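Protein glpG homolog (Haemophilus influenzae, PDB 2NR9) is a rhomboid-family intramembrane serine protease of the bacterial inner membrane that probably cleaves transmembrane segments of its substrates with a serine-histidine catalytic dyad. Local coordinates at residues 12-16 with 70-74; 38-42 with 110-114; 61-65 with 160-164. The protein carries 2 engineered substitutions. All coordinates share one frame; numbering follows the deposited sequence. Where two conformers were deposited one is given.

Interaction 1 (12-16 with 70-74); sequences TLILT and LSWFF
Thr16 spreads its two branches over the neighbouring helix: its methyl CG2 packs on Leu70 CD1 at 3.6 Å, while its hydroxyl lies at the edges of two phenylalanine rings. OG1 is 3.7 Å from Phe74 CD1 and nearly in the plane of that ring, and it borders the edge of Phe73 in the same manner. The hydroxyl is turned back to its own helix, where OG1 donates to Thr12 O at 2.8 Å from above the carbonyl plane. That carbonyl also takes the helical bond from Thr16 N, so two donors grip one oxygen and the rotation of the threonine is fixed. Both phenylalanines leave their helix with CG anti to the backbone N (chi1 -180° for Phe73), which carries the rings across the gap; Phe73 CZ reaches Leu15 CD1 at 3.6 Å. One turn earlier, Thr12 CG2 crosses Phe74 at about a right angle, 3.8 Å from its CD1. The axes of segments 12-16 and 70-74 run antiparallel (166°), 10.3 Å apart at closest approach, the two transmembrane helices being spaced by side chains and linked through the long periplasmic L1 loop. Thr12 OG1 is hydrogen-bonded to Glu81 farther along helix 63-84. Helix 86-108 covers Thr12 and Leu15 through Leu89 and Tyr93, and Phe73 rests on Val118 of helix 116-131, placing the pair of helices 10-27 and 63-84 within the rhomboid bundle.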
loop_
_atom_site.group_PDB
_atom_site.type_symbol
_atom_site.label_atom_id
_atom_site.label_comp_id
_atom_site.label_asym_id
_atom_site.label_seq_id
_atom_site.Cartn_x
_atom_site.Cartn_y
_atom_site.Cartn_z
ATOM N N THR A 12 -6.977 -8.643 3.214
ATOM C CA THR A 12 -7.455 -7.455 2.501
ATOM C C THR A 12 -8.632 -6.859 3.259
ATOM O O THR A 12 -8.650 -5.668 3.577
ATOM C CB THR A 12 -7.950 -7.817 1.078
ATOM O OG1 THR A 12 -6.864 -8.342 0.304
ATOM C CG2 THR A 12 -8.516 -6.596 0.383
ATOM N N LEU A 13 -9.619 -7.703 3.535
ATOM C CA LEU A 13 -10.815 -7.299 4.258
ATOM C C LEU A 13 -10.504 -6.730 5.633
ATOM O O LEU A 13 -11.029 -5.690 6.001
ATOM C CB LEU A 13 -11.808 -8.460 4.351
ATOM C CG LEU A 13 -12.521 -8.756 3.030
ATOM C CD1 LEU A 13 -13.206 -10.106 3.057
ATOM C CD2 LEU A 13 -13.515 -7.645 2.714
ATOM N N ILE A 14 -9.653 -7.414 6.396
ATOM C CA ILE A 14 -9.276 -6.929 7.726
ATOM C C ILE A 14 -8.619 -5.546 7.681
ATOM O O ILE A 14 -8.903 -4.688 8.522
ATOM C CB ILE A 14 -8.329 -7.904 8.460
ATOM C CG1 ILE A 14 -9.093 -9.141 8.938
ATOM C CG2 ILE A 14 -7.686 -7.210 9.653
ATOM C CD1 ILE A 14 -8.237 -10.125 9.722
ATOM N N LEU A 15 -7.720 -5.341 6.718
ATOM C CA LEU A 15 -7.015 -4.060 6.589
ATOM C C LEU A 15 -7.940 -2.936 6.124
ATOM O O LEU A 15 -7.854 -1.797 6.607
ATOM C CB LEU A 15 -5.805 -4.194 5.657
ATOM C CG LEU A 15 -4.637 -5.012 6.211
ATOM C CD1 LEU A 15 -3.576 -5.257 5.140
ATOM C CD2 LEU A 15 -4.030 -4.325 7.435
ATOM N N THR A 16 -8.835 -3.253 5.204
ATOM C CA THR A 16 -9.794 -2.266 4.730
ATOM C C THR A 16 -10.723 -1.847 5.872
ATOM O O THR A 16 -10.877 -0.655 6.160
ATOM C CB THR A 16 -10.606 -2.812 3.553
ATOM O OG1 THR A 16 -9.706 -3.244 2.518
ATOM C CG2 THR A 16 -11.544 -1.748 3.004
ATOM N N LEU A 70 -8.626 2.973 -0.317
ATOM C CA LEU A 70 -9.304 1.698 -0.065
ATOM C C LEU A 70 -9.851 1.013 -1.314
ATOM O O LEU A 70 -9.886 -0.215 -1.379
ATOM C CB LEU A 70 -10.400 1.840 0.998
ATOM C CG LEU A 70 -9.883 2.008 2.429
ATOM C CD1 LEU A 70 -10.984 1.731 3.442
ATOM C CD2 LEU A 70 -8.717 1.068 2.665
ATOM N N SER A 71 -10.347 1.800 -2.269
ATOM C CA SER A 71 -10.847 1.243 -3.531
ATOM C C SER A 71 -9.729 0.476 -4.232
ATOM O O SER A 71 -9.873 -0.702 -4.550
ATOM C CB SER A 71 -11.352 2.353 -4.457
ATOM O OG SER A 71 -12.394 3.103 -3.855
ATOM N N TRP A 72 -8.620 1.168 -4.481
ATOM C CA TRP A 72 -7.469 0.578 -5.149
ATOM C C TRP A 72 -6.846 -0.579 -4.362
ATOM O O TRP A 72 -6.478 -1.598 -4.945
ATOM C CB TRP A 72 -6.425 1.651 -5.467
ATOM C CG TRP A 72 -6.817 2.545 -6.605
ATOM C CD1 TRP A 72 -7.686 3.598 -6.562
ATOM C CD2 TRP A 72 -6.352 2.464 -7.956
ATOM N NE1 TRP A 72 -7.793 4.173 -7.806
ATOM C CE2 TRP A 72 -6.980 3.498 -8.678
ATOM C CE3 TRP A 72 -5.463 1.617 -8.626
ATOM C CZ2 TRP A 72 -6.754 3.704 -10.038
ATOM C CZ3 TRP A 72 -5.235 1.826 -9.974
ATOM C CH2 TRP A 72 -5.875 2.862 -10.666
ATOM N N PHE A 73 -6.732 -0.427 -3.044
ATOM C CA PHE A 73 -6.178 -1.504 -2.207
ATOM C C PHE A 73 -7.102 -2.718 -2.149
ATOM O O PHE A 73 -6.637 -3.856 -2.148
ATOM C CB PHE A 73 -5.871 -1.019 -0.782
ATOM C CG PHE A 73 -5.293 -2.102 0.124
ATOM C CD1 PHE A 73 -3.954 -2.449 0.044
ATOM C CD2 PHE A 73 -6.097 -2.767 1.044
ATOM C CE1 PHE A 73 -3.423 -3.434 0.868
ATOM C CE2 PHE A 73 -5.573 -3.759 1.865
ATOM C CZ PHE A 73 -4.237 -4.086 1.784
ATOM N N PHE A 74 -8.410 -2.482 -2.089
ATOM C CA PHE A 74 -9.341 -3.592 -1.999
ATOM C C PHE A 74 -9.284 -4.433 -3.269
ATOM O O PHE A 74 -9.156 -5.655 -3.211
ATOM C CB PHE A 74 -10.767 -3.103 -1.728
ATOM C CG PHE A 74 -11.732 -4.210 -1.405
ATOM C CD1 PHE A 74 -11.797 -4.738 -0.122
ATOM C CD2 PHE A 74 -12.564 -4.731 -2.382
ATOM C CE1 PHE A 74 -12.673 -5.777 0.177
ATOM C CE2 PHE A 74 -13.441 -5.765 -2.088
ATOM C CZ PHE A 74 -13.496 -6.285 -0.804
#

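Interaction 2 (38-42 with 110-114); sequences MHYPA and PAFFG
Tyr40 and Pro110 bring the two backbones nearest, CA to CA at 5.3 Å, where two irregular segments pass with their end-to-end directions 158° apart. The first belongs to the long L1 loop that follows the first transmembrane helix of the rhomboid fold, the second to the turn leading into the helix of the nucleophile Ser116. A water is the polar link between them: it accepts from Tyr40 N and donates to two oxygens, Pro110 O and Phe112 O, both 2.8 Å away, so one molecule serves three main-chain groups in a largely buried place. Beside it, Tyr40 CB presses on Phe112 CZ at 3.6 Å, and the two rings meet obliquely with planes 38° apart. His39 puts its CB against Phe113 CZ at 3.6 Å; with CG set between the backbone N and carbonyl carbon (chi1 69°), its ring turns away from Phe113 and forward along its own segment. There ND1 donates to Tyr40 O, the acceptor lying almost in the imidazole plane, which fixes the ring's rotation, although ND1 lies above the carbonyl plane. Outside the pair, Tyr53 packs edge-to-face with Tyr40 and His56 with Phe112, while Arg52 binds the carbonyl of His39. The bridging water also sits over the centre of the Phe112 ring, its oxygen 4.0 Å above the plane.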
loop_
_atom_site.group_PDB
_atom_site.type_symbol
_atom_site.label_atom_id
_atom_site.label_comp_id
_atom_site.label_asym_id
_atom_site.label_seq_id
_atom_site.Cartn_x
_atom_site.Cartn_y
_atom_site.Cartn_z
ATOM N N MET A 38 -0.406 6.949 16.379
ATOM C CA MET A 38 -0.223 6.258 15.097
ATOM C C MET A 38 0.869 6.796 14.171
ATOM O O MET A 38 1.313 6.090 13.271
ATOM C CB MET A 38 -1.557 6.226 14.352
ATOM C CG MET A 38 -2.701 5.719 15.203
ATOM S SD MET A 38 -2.909 3.938 15.139
ATOM C CE MET A 38 -3.997 3.819 13.712
ATOM N N HIS A 39 1.299 8.034 14.380
ATOM C CA HIS A 39 2.281 8.630 13.478
ATOM C C HIS A 39 3.650 7.969 13.528
ATOM O O HIS A 39 4.026 7.356 14.532
ATOM C CB HIS A 39 2.403 10.143 13.690
ATOM C CG HIS A 39 3.019 10.527 14.998
ATOM N ND1 HIS A 39 4.360 10.354 15.267
ATOM C CD2 HIS A 39 2.499 11.166 16.071
ATOM C CE1 HIS A 39 4.625 10.809 16.478
ATOM N NE2 HIS A 39 3.515 11.319 16.983
ATOM N N TYR A 40 4.385 8.089 12.426
ATOM C CA TYR A 40 5.735 7.547 12.333
ATOM C C TYR A 40 6.565 8.171 13.455
ATOM O O TYR A 40 6.300 9.304 13.864
ATOM C CB TYR A 40 6.341 7.894 10.966
ATOM C CG TYR A 40 7.626 7.158 10.642
ATOM C CD1 TYR A 40 7.603 5.939 9.971
ATOM C CD2 TYR A 40 8.859 7.698 10.976
ATOM C CE1 TYR A 40 8.773 5.264 9.671
ATOM C CE2 TYR A 40 10.041 7.027 10.683
ATOM C CZ TYR A 40 9.990 5.815 10.027
ATOM O OH TYR A 40 11.159 5.144 9.747
ATOM N N PRO A 41 7.550 7.424 13.984
ATOM C CA PRO A 41 8.369 7.965 15.054
ATOM C C PRO A 41 8.935 9.334 14.688
ATOM O O PRO A 41 9.510 9.504 13.614
ATOM C CB PRO A 41 9.495 6.936 15.184
ATOM C CG PRO A 41 8.887 5.669 14.731
ATOM C CD PRO A 41 7.958 6.059 13.613
ATOM N N ALA A 42 8.717 10.309 15.563
ATOM C CA ALA A 42 9.200 11.669 15.359
ATOM C C ALA A 42 9.940 12.096 16.607
ATOM O O ALA A 42 10.007 13.282 16.930
ATOM C CB ALA A 42 8.031 12.602 15.107
ATOM N N PRO A 110 7.952 13.355 9.936
ATOM C CA PRO A 110 6.966 12.369 10.397
ATOM C C PRO A 110 5.510 12.784 10.227
ATOM O O PRO A 110 4.623 12.131 10.782
ATOM C CB PRO A 110 7.282 12.249 11.884
ATOM C CG PRO A 110 7.753 13.628 12.259
ATOM C CD PRO A 110 8.523 14.129 11.057
ATOM N N ALA A 111 5.260 13.837 9.457
ATOM C CA ALA A 111 3.895 14.335 9.276
ATOM C C ALA A 111 3.221 13.778 8.025
ATOM O O ALA A 111 3.018 14.496 7.040
ATOM C CB ALA A 111 3.876 15.861 9.266
ATOM N N PHE A 112 2.838 12.509 8.087
ATOM C CA PHE A 112 2.174 11.855 6.977
ATOM C C PHE A 112 1.343 10.679 7.473
ATOM O O PHE A 112 1.691 10.037 8.463
ATOM C CB PHE A 112 3.199 11.384 5.940
ATOM C CG PHE A 112 4.241 10.449 6.492
ATOM C CD1 PHE A 112 4.027 9.080 6.500
ATOM C CD2 PHE A 112 5.447 10.937 6.969
ATOM C CE1 PHE A 112 4.990 8.218 6.984
ATOM C CE2 PHE A 112 6.410 10.084 7.450
ATOM C CZ PHE A 112 6.185 8.720 7.458
ATOM N N PHE A 113 0.243 10.408 6.779
ATOM C CA PHE A 113 -0.665 9.320 7.136
ATOM C C PHE A 113 -1.299 8.759 5.881
ATOM O O PHE A 113 -1.507 9.482 4.907
ATOM C CB PHE A 113 -1.802 9.840 8.033
ATOM C CG PHE A 113 -1.378 10.189 9.424
ATOM C CD1 PHE A 113 -1.368 11.506 9.849
ATOM C CD2 PHE A 113 -1.047 9.197 10.327
ATOM C CE1 PHE A 113 -1.016 11.822 11.139
ATOM C CE2 PHE A 113 -0.694 9.510 11.615
ATOM C CZ PHE A 113 -0.671 10.823 12.022
ATOM N N GLY A 114 -1.719 7.501 5.934
ATOM C CA GLY A 114 -2.417 6.922 4.798
ATOM C C GLY A 114 -1.802 5.690 4.177
ATOM O O GLY A 114 -0.590 5.468 4.254
HETATM O O HOH W 1 3.460 9.556 10.628
#

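Interaction 3 (61-65 with 160-164); sequences LSNLH and FGVEM. With PQE (3,6,12,15,18,21,24-heptaoxahexatriacontan-1-ol), chain F.
Glu163 lies over His65 in the tight half of this contact, where the loop before the last transmembrane helix of the rhomboid fold meets the N terminus of helix 63-84. Its CG stands 3.5 Å from the centroid of the imidazole and only 10° off the normal, a CH-pi contact, while OE2 approaches CG of the ring at 3.3 Å with the carboxylate steeply inclined to it. Val162 comes to the edge instead, CG1 at 3.5 Å from NE2, and this valine also touches the nucleophile Ser116, bringing the contact up to the active site. The imidazole is held in rotation by its own segment: Leu61 N donates to ND1 at 3.0 Å, almost straight and near the ring plane. Ser62 is the N-cap, its OG taking the bond from His65 N. Packing is looser towards the surface, where Phe160 merely brings its ring edge up to Leu64, CZ to CB at 4.2 Å. On the outer side of the helix start, Asn63 is wrapped by a bound long-chain polyether alcohol, whose ether O71 receives a weak hydrogen bond from Asn63 N at 3.4 Å.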
loop_
_atom_site.group_PDB
_atom_site.type_symbol
_atom_site.label_atom_id
_atom_site.label_comp_id
_atom_site.label_asym_id
_atom_site.label_seq_id
_atom_site.Cartn_x
_atom_site.Cartn_y
_atom_site.Cartn_z
ATOM N N LEU A 61 -6.857 11.389 5.996
ATOM C CA LEU A 61 -7.080 12.811 6.238
ATOM C C LEU A 61 -8.310 13.420 5.559
ATOM O O LEU A 61 -8.662 14.568 5.826
ATOM C CB LEU A 61 -5.815 13.596 5.890
ATOM C CG LEU A 61 -4.537 13.029 6.527
ATOM C CD1 LEU A 61 -3.290 13.734 6.010
ATOM C CD2 LEU A 61 -4.606 13.090 8.048
ATOM N N SER A 62 -8.955 12.661 4.679
ATOM C CA SER A 62 -10.170 13.129 4.021
ATOM C C SER A 62 -10.988 11.965 3.475
ATOM O O SER A 62 -10.509 10.827 3.419
ATOM C CB SER A 62 -9.847 14.125 2.898
ATOM O OG SER A 62 -9.218 13.482 1.804
ATOM N N ASN A 63 -12.228 12.254 3.084
ATOM C CA ASN A 63 -13.129 11.240 2.538
ATOM C C ASN A 63 -12.650 10.694 1.188
ATOM O O ASN A 63 -12.842 9.518 0.885
ATOM C CB ASN A 63 -14.559 11.790 2.414
ATOM C CG ASN A 63 -15.170 12.156 3.764
ATOM O OD1 ASN A 63 -16.145 12.907 3.836
ATOM N ND2 ASN A 63 -14.603 11.621 4.833
ATOM N N LEU A 64 -12.052 11.559 0.372
ATOM C CA LEU A 64 -11.509 11.141 -0.921
ATOM C C LEU A 64 -10.199 10.396 -0.711
ATOM O O LEU A 64 -9.897 9.418 -1.404
ATOM C CB LEU A 64 -11.283 12.349 -1.839
ATOM C CG LEU A 64 -12.527 13.014 -2.430
ATOM C CD1 LEU A 64 -12.164 14.303 -3.160
ATOM C CD2 LEU A 64 -13.251 12.053 -3.362
ATOM N N HIS A 65 -9.416 10.871 0.244
ATOM C CA HIS A 65 -8.158 10.236 0.563
ATOM C C HIS A 65 -8.391 8.749 0.833
ATOM O O HIS A 65 -7.871 7.885 0.117
ATOM C CB HIS A 65 -7.518 10.933 1.768
ATOM C CG HIS A 65 -6.143 10.447 2.094
ATOM N ND1 HIS A 65 -5.679 10.342 3.388
ATOM C CD2 HIS A 65 -5.159 9.958 1.302
ATOM C CE1 HIS A 65 -4.446 9.866 3.374
ATOM N NE2 HIS A 65 -4.112 9.614 2.121
ATOM N N PHE A 160 -3.418 16.264 -7.545
ATOM C CA PHE A 160 -4.304 15.905 -6.441
ATOM C C PHE A 160 -3.628 16.202 -5.099
ATOM O O PHE A 160 -3.705 17.322 -4.591
ATOM C CB PHE A 160 -4.709 14.428 -6.525
ATOM C CG PHE A 160 -5.716 14.012 -5.483
ATOM C CD1 PHE A 160 -7.065 14.288 -5.655
ATOM C CD2 PHE A 160 -5.319 13.320 -4.348
ATOM C CE1 PHE A 160 -7.995 13.905 -4.703
ATOM C CE2 PHE A 160 -6.246 12.932 -3.394
ATOM C CZ PHE A 160 -7.584 13.225 -3.573
ATOM N N GLY A 161 -2.956 15.199 -4.539
ATOM C CA GLY A 161 -2.258 15.361 -3.263
ATOM C C GLY A 161 -2.660 14.332 -2.221
ATOM O O GLY A 161 -3.609 14.542 -1.461
ATOM N N VAL A 162 -1.922 13.226 -2.169
ATOM C CA VAL A 162 -2.211 12.163 -1.212
ATOM C C VAL A 162 -1.522 12.421 0.129
ATOM O O VAL A 162 -0.600 11.703 0.516
ATOM C CB VAL A 162 -1.800 10.781 -1.753
ATOM C CG1 VAL A 162 -2.265 9.689 -0.809
ATOM C CG2 VAL A 162 -2.386 10.562 -3.140
ATOM N N GLU A 163 -1.975 13.466 0.820
ATOM C CA GLU A 163 -1.435 13.854 2.128
ATOM C C GLU A 163 -0.296 12.993 2.683
ATOM O O GLU A 163 -0.442 12.325 3.708
ATOM C CB GLU A 163 -2.559 14.035 3.155
ATOM C CG GLU A 163 -3.850 13.314 2.801
ATOM C CD GLU A 163 -4.656 14.059 1.747
ATOM O OE1 GLU A 163 -4.632 15.322 1.759
ATOM O OE2 GLU A 163 -5.342 13.384 0.931
ATOM N N MET A 164 0.847 13.054 2.003
ATOM C CA MET A 164 2.070 12.367 2.416
ATOM C C MET A 164 3.216 12.960 1.624
ATOM O O MET A 164 4.121 13.591 2.172
ATOM C CB MET A 164 2.007 10.868 2.100
ATOM C CG MET A 164 1.024 10.066 2.918
ATOM S SD MET A 164 1.209 8.299 2.597
ATOM C CE MET A 164 2.861 8.010 3.238
HETATM O O47 PQE F . -17.132 14.288 6.829
HETATM C C68 PQE F . -16.351 15.117 5.955
HETATM C C52 PQE F . -14.864 14.881 6.215
HETATM O O70 PQE F . -14.090 15.682 5.321
HETATM C C55 PQE F . -13.687 14.953 4.160
HETATM C C58 PQE F . -13.180 15.921 3.095
HETATM O O71 PQE F . -13.190 15.280 1.819
HETATM C C61 PQE F . -14.134 15.880 0.931
HETATM C C62 PQE F . -15.365 16.323 1.713
HETATM C C63 PQE F . -16.652 15.958 0.981
HETATM C C66 PQE F . -16.516 14.632 0.243
HETATM C C67 PQE F . -17.106 13.486 1.054
HETATM O O72 PQE F . -16.867 12.252 0.374
HETATM C C65 PQE F . -17.410 11.141 1.089
HETATM C C64 PQE F . -17.043 9.837 0.385
HETATM O O73 PQE F . -17.379 8.725 1.219
HETATM C C60 PQE F . -16.759 8.806 2.502
HETATM C C59 PQE F . -16.238 7.431 2.906
HETATM O O74 PQE F . -15.774 7.467 4.257
HETATM C C57 PQE F . -14.872 6.397 4.543
HETATM C C56 PQE F . -15.367 5.109 3.890
HETATM O O75 PQE F . -14.479 4.717 2.841
HETATM C C54 PQE F . -15.157 3.969 1.831
HETATM C C53 PQE F . -14.140 3.246 0.953
HETATM O O76 PQE F . -14.560 1.899 0.740
HETATM C C51 PQE F . -14.371 1.492 -0.617
HETATM C C50 PQE F . -14.618 -0.010 -0.753
HETATM C C49 PQE F . -14.065 -0.538 -2.074
HETATM C C48 PQE F . -15.138 -1.261 -2.881
HETATM C C47 PQE F . -14.594 -1.706 -4.234
HETATM C C46 PQE F . -15.330 -1.015 -5.378
HETATM C C45 PQE F . -14.519 -1.068 -6.669
HETATM C C44 PQE F . -15.115 -0.153 -7.737
HETATM C C43 PQE F . -14.406 -0.328 -9.078
HETATM C C42 PQE F . -15.402 -0.604 -10.202
HETATM C C41 PQE F . -14.998 0.107 -11.489
HETATM C C40 PQE F . -16.190 0.782 -12.140
#

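How the interactions relate
From the N terminus the chain lays down 12-16, 38-42 and 61-65 before any of their partners, then meets them in the same order at 70-74, 110-114 and 160-164, so all three closures cross one another. Interaction 1 closes the shortest loop and ties helix 10-27 to helix 63-84. Interaction 2 joins the loop after helix 31-38 to the entry of helix 116-131. Interaction 3 closes the longest, bringing the start of helix 63-84 to the loop before helix 166-191, which carries His169. Interactions 1 and 3 share helix 63-84 without touching; interactions 2 and 3 do touch, Phe112 CD1 lying 3.6 Å from Met164 CE beside the active site.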